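Local atomic coordinates of phenolpthiocerol synthesis type-I polyketide synthase ppsA (Mycobacterium bovis, PDB entry 7AKC), a protein that probably takes part, through the acyltransferase domain described here, in building the lipid core of phthiocerols and phenolphthiocerols from malonyl-CoA or methylmalonyl-CoA units. Residues T159-A162 and L163-D166; E192-T195 and R196-R200. All coordinates share one frame; numbering follows the deposited sequence.

Interaction 1: residues T159-A162 and L163-D166. With NA (sodium ion), chain B.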
loop_
_atom_site.group_PDB
_atom_site.type_symbol
_atom_site.label_atom_id
_atom_site.label_comp_id
_atom_site.label_asym_id
_atom_site.label_seq_id
_atom_site.Cartn_x
_atom_site.Cartn_y
_atom_site.Cartn_z
ATOM N N THR A 159 20.247 3.885 -2.783
ATOM C CA THR A 159 21.036 4.023 -1.544
ATOM C C THR A 159 20.454 3.084 -0.454
ATOM O O THR A 159 21.181 2.435 0.311
ATOM C CB THR A 159 20.959 5.461 -1.038
ATOM O OG1 THR A 159 21.429 6.370 -2.049
ATOM C CG2 THR A 159 21.780 5.643 0.223
ATOM N N THR A 160 19.120 2.969 -0.416
ATOM C CA THR A 160 18.475 2.047 0.516
ATOM C C THR A 160 18.905 0.604 0.214
ATOM O O THR A 160 19.310 -0.119 1.121
ATOM C CB THR A 160 16.966 2.156 0.429
ATOM O OG1 THR A 160 16.595 3.474 0.842
ATOM C CG2 THR A 160 16.285 1.131 1.366
ATOM N N GLU A 161 18.843 0.186 -1.079
ATOM C CA GLU A 161 19.218 -1.196 -1.420
ATOM C C GLU A 161 20.665 -1.468 -0.987
ATOM O O GLU A 161 20.948 -2.527 -0.454
ATOM C CB GLU A 161 19.054 -1.498 -2.905
ATOM C CG GLU A 161 17.612 -1.429 -3.369
ATOM C CD GLU A 161 16.790 -2.677 -3.075
ATOM O OE1 GLU A 161 17.116 -3.429 -2.132
ATOM O OE2 GLU A 161 15.786 -2.881 -3.786
ATOM N N ALA A 162 21.526 -0.486 -1.139
ATOM C CA ALA A 162 22.928 -0.623 -0.783
ATOM C C ALA A 162 23.049 -0.766 0.743
ATOM O O ALA A 162 23.796 -1.607 1.206
ATOM C CB ALA A 162 23.709 0.584 -1.275
ATOM N N LEU A 163 22.318 0.057 1.506
ATOM C CA LEU A 163 22.345 -0.038 2.966
ATOM C C LEU A 163 21.929 -1.441 3.491
ATOM O O LEU A 163 22.532 -1.940 4.476
ATOM C CB LEU A 163 21.337 1.002 3.499
ATOM C CG LEU A 163 20.972 0.872 5.010
ATOM C CD1 LEU A 163 22.195 1.266 5.890
ATOM C CD2 LEU A 163 19.732 1.674 5.313
ATOM N N ILE A 164 20.902 -2.024 2.859
ATOM C CA ILE A 164 20.364 -3.285 3.385
ATOM C C ILE A 164 20.857 -4.530 2.637
ATOM O O ILE A 164 20.405 -5.632 2.944
ATOM C CB ILE A 164 18.841 -3.234 3.402
ATOM C CG1 ILE A 164 18.264 -3.175 1.962
ATOM C CG2 ILE A 164 18.345 -2.116 4.302
ATOM C CD1 ILE A 164 16.791 -3.143 1.947
ATOM N N ALA A 165 21.800 -4.374 1.710
ATOM C CA ALA A 165 22.267 -5.499 0.902
ATOM C C ALA A 165 22.882 -6.609 1.772
ATOM O O ALA A 165 22.804 -7.776 1.399
ATOM C CB ALA A 165 23.275 -5.011 -0.140
ATOM N N ASP A 166 23.495 -6.237 2.911
ATOM C CA ASP A 166 24.079 -7.261 3.780
ATOM C C ASP A 166 23.135 -7.716 4.903
ATOM O O ASP A 166 23.593 -8.409 5.807
ATOM C CB ASP A 166 25.449 -6.851 4.327
ATOM C CG ASP A 166 25.523 -5.442 4.895
ATOM O OD1 ASP A 166 24.486 -4.716 4.855
ATOM O OD2 ASP A 166 26.622 -5.066 5.410
HETATM NA NA NA B . 18.481 -7.176 2.498
HETATM O O HOH W 1 20.028 -8.588 1.393
HETATM O O HOH W 2 17.944 -6.480 0.328
HETATM O O HOH W 3 17.600 -9.252 1.494
#
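Leu163 N and Ile164 N donate to the carbonyls four residues back, Leu163 N reaching Thr159 O at 2.9 Å and Ile164 N reaching Thr160 O at 3.0 Å, in the last turn of helix 157-164. The next bond is weaker and shorter in span, from Ala165 N to Ala162 O at 3.4 Å. Ile164 CG1 sits between its backbone N and carbonyl carbon (chi1 66°), which folds it back over the preceding turn, 3.3 Å from Thr160 O. Its CD1 thereby passes obliquely by the bent chain of Glu161, with Glu161 OE1 4.1 Å away, and also meets Thr160 CG2 at 4.3 Å. The Ile164 carbonyl binds a sodium ion, with Ile164 O 2.5 Å from the metal. Phe167 O and Val170 O are further ligands, beside three waters, one of which also donates to Ala165 O. The metal thus ties the end of this helix to the chain that leads into strand 171-177. At the other end of the turn, Asp156 bonds to Thr159 OG1 through its carboxylate and to Thr160 OG1 through its backbone carbonyl. The buried side of the helix lies on the antiparallel sheet, Thr160 and Leu163 on Leu153, Thr160 and Ile164 on Ile183, while Leu163 and Ile164 also pack against helix 187-199.

Interaction 2: residues E192-T195 and R196-R200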
loop_
_atom_site.group_PDB
_atom_site.type_symbol
_atom_site.label_atom_id
_atom_site.label_comp_id
_atom_site.label_asym_id
_atom_site.label_seq_id
_atom_site.Cartn_x
_atom_site.Cartn_y
_atom_site.Cartn_z
ATOM N N GLU A 192 18.469 -1.466 14.284
ATOM C CA GLU A 192 19.914 -1.312 14.036
ATOM C C GLU A 192 20.128 -0.436 12.797
ATOM O O GLU A 192 21.044 0.394 12.756
ATOM C CB GLU A 192 20.635 -2.664 13.873
ATOM C CG GLU A 192 22.113 -2.434 13.562
ATOM C CD GLU A 192 23.084 -3.589 13.453
ATOM O OE1 GLU A 192 22.666 -4.747 13.667
ATOM O OE2 GLU A 192 24.283 -3.319 13.194
ATOM N N LEU A 193 19.270 -0.627 11.784
ATOM C CA LEU A 193 19.406 0.136 10.530
ATOM C C LEU A 193 19.049 1.615 10.732
ATOM O O LEU A 193 19.682 2.482 10.134
ATOM C CB LEU A 193 18.571 -0.503 9.416
ATOM C CG LEU A 193 19.226 -1.779 8.942
ATOM C CD1 LEU A 193 18.209 -2.657 8.204
ATOM C CD2 LEU A 193 20.422 -1.406 8.058
ATOM N N ILE A 194 18.054 1.907 11.585
ATOM C CA ILE A 194 17.695 3.302 11.919
ATOM C C ILE A 194 18.900 4.017 12.547
ATOM O O ILE A 194 19.209 5.153 12.198
ATOM C CB ILE A 194 16.455 3.280 12.855
ATOM C CG1 ILE A 194 15.200 2.885 12.034
ATOM C CG2 ILE A 194 16.254 4.576 13.589
ATOM C CD1 ILE A 194 14.015 2.669 12.892
ATOM N N THR A 195 19.606 3.313 13.455
ATOM C CA THR A 195 20.804 3.822 14.100
ATOM C C THR A 195 21.907 4.076 13.061
ATOM O O THR A 195 22.563 5.124 13.109
ATOM C CB THR A 195 21.306 2.827 15.156
ATOM O OG1 THR A 195 20.296 2.693 16.162
ATOM C CG2 THR A 195 22.645 3.319 15.846
ATOM N N ARG A 196 22.116 3.118 12.118
ATOM C CA ARG A 196 23.160 3.302 11.110
ATOM C C ARG A 196 22.838 4.503 10.210
ATOM O O ARG A 196 23.723 5.293 9.880
ATOM C CB ARG A 196 23.290 2.023 10.248
ATOM C CG ARG A 196 23.886 0.825 11.015
ATOM C CD ARG A 196 24.149 -0.346 10.073
ATOM N NE ARG A 196 24.835 -1.452 10.739
ATOM C CZ ARG A 196 25.485 -2.426 10.103
ATOM N NH1 ARG A 196 25.563 -2.426 8.775
ATOM N NH2 ARG A 196 26.110 -3.377 10.790
ATOM N N VAL A 197 21.548 4.672 9.854
ATOM C CA VAL A 197 21.154 5.772 8.958
ATOM C C VAL A 197 21.407 7.094 9.706
ATOM O O VAL A 197 22.081 7.958 9.175
ATOM C CB VAL A 197 19.699 5.642 8.503
ATOM C CG1 VAL A 197 19.229 6.894 7.739
ATOM C CG2 VAL A 197 19.526 4.396 7.629
ATOM N N ARG A 198 21.004 7.175 10.969
ATOM C CA ARG A 198 21.253 8.378 11.783
ATOM C C ARG A 198 22.728 8.689 11.975
ATOM O O ARG A 198 23.125 9.873 12.074
ATOM C CB ARG A 198 20.528 8.239 13.119
ATOM C CG ARG A 198 19.038 8.417 12.953
ATOM C CD ARG A 198 18.319 8.152 14.249
ATOM N NE ARG A 198 16.879 8.205 14.052
ATOM C CZ ARG A 198 15.978 7.787 14.938
ATOM N NH1 ARG A 198 16.363 7.345 16.132
ATOM N NH2 ARG A 198 14.684 7.842 14.652
ATOM N N ALA A 199 23.551 7.641 12.103
ATOM C CA ALA A 199 24.996 7.805 12.289
ATOM C C ALA A 199 25.675 8.385 11.055
ATOM O O ALA A 199 26.773 8.949 11.179
ATOM C CB ALA A 199 25.647 6.481 12.661
ATOM N N ARG A 200 25.035 8.260 9.890
ATOM C CA ARG A 200 25.481 8.827 8.618
ATOM C C ARG A 200 24.974 10.249 8.432
ATOM O O ARG A 200 25.097 10.762 7.326
ATOM C CB ARG A 200 24.963 7.959 7.461
ATOM C CG ARG A 200 25.704 6.642 7.451
ATOM C CD ARG A 200 25.060 5.555 6.650
ATOM N NE ARG A 200 24.599 5.978 5.326
ATOM C CZ ARG A 200 24.161 5.129 4.394
ATOM N NH1 ARG A 200 24.207 3.817 4.602
ATOM N NH2 ARG A 200 23.764 5.581 3.207
HETATM O O HOH W 4 25.196 -0.930 13.814
#
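Arg196 reaches back one turn to Glu192, and the two side chains form an i to i+4 salt bridge, with Arg196 NH2 3.0 Å from Glu192 OE2. Arg196 NE points to the same oxygen at 3.1 Å, so one carboxylate oxygen takes two N-H groups. Both bonds are weak and bent, at 129°, and the carboxylate and guanidinium planes stand 75° apart, far from a flat, two-oxygen pairing. A water reinforces the pair by donating to Glu192 OE2 and accepting from Arg196 NE. Glu192 CG lies opposite its backbone N (chi1 178°), which sends the extended chain outward from the helix, where the arginine, slanting back, meets it. Val197 comes next: its N bonds to Leu193 O at 2.9 Å, and its CG2 branch rests 3.2 Å from that same oxygen. Arg198 runs alongside Ile194 in the same direction, and the CG2 methyl of Ile194 lies over the centre of one guanidinium face, 3.5 Å from Arg198 CZ. Arg198 NH2 meanwhile donates to Ala204 O, which holds the group over the methyl. Ala199 N bonds to Thr195 O, and Arg200 N reaches Val197 O at 3.1 Å, with a weak bond to Arg196 O, as the helix ends. One flank of this amphipathic helix, 187-199, carries Leu193 and Val197 onto Leu163 of helix 157-164; Ile194 and Val197 touch Arg206 and Ala204 of strand 204-207, an edge strand of the antiparallel sheet.

Overall arrangement
Interactions 1 and 2 lie in successive helices of the acyltransferase domain, both near the antiparallel sheet and with centres about 12 Å apart. They meet directly through buried aliphatic groups: Leu163 CD2 is 3.6 Å from Val197 CG2, and Leu163 CG is 3.8 Å from Leu193 CD2. At the rim of this junction Arg200 packs its guanidinium on Leu163 and Thr159. Each contact is partly buried, with Thr160, Leu163 and Ile164 inward in one and Leu193, Ile194 and Val197 in the other, but the polar chemistry differs. In 159-166 a backbone carbonyl at the helix end is met by sodium and its waters; in 192-200 charged side chains on the outer faces pair with a carboxylate or with a strand carbonyl.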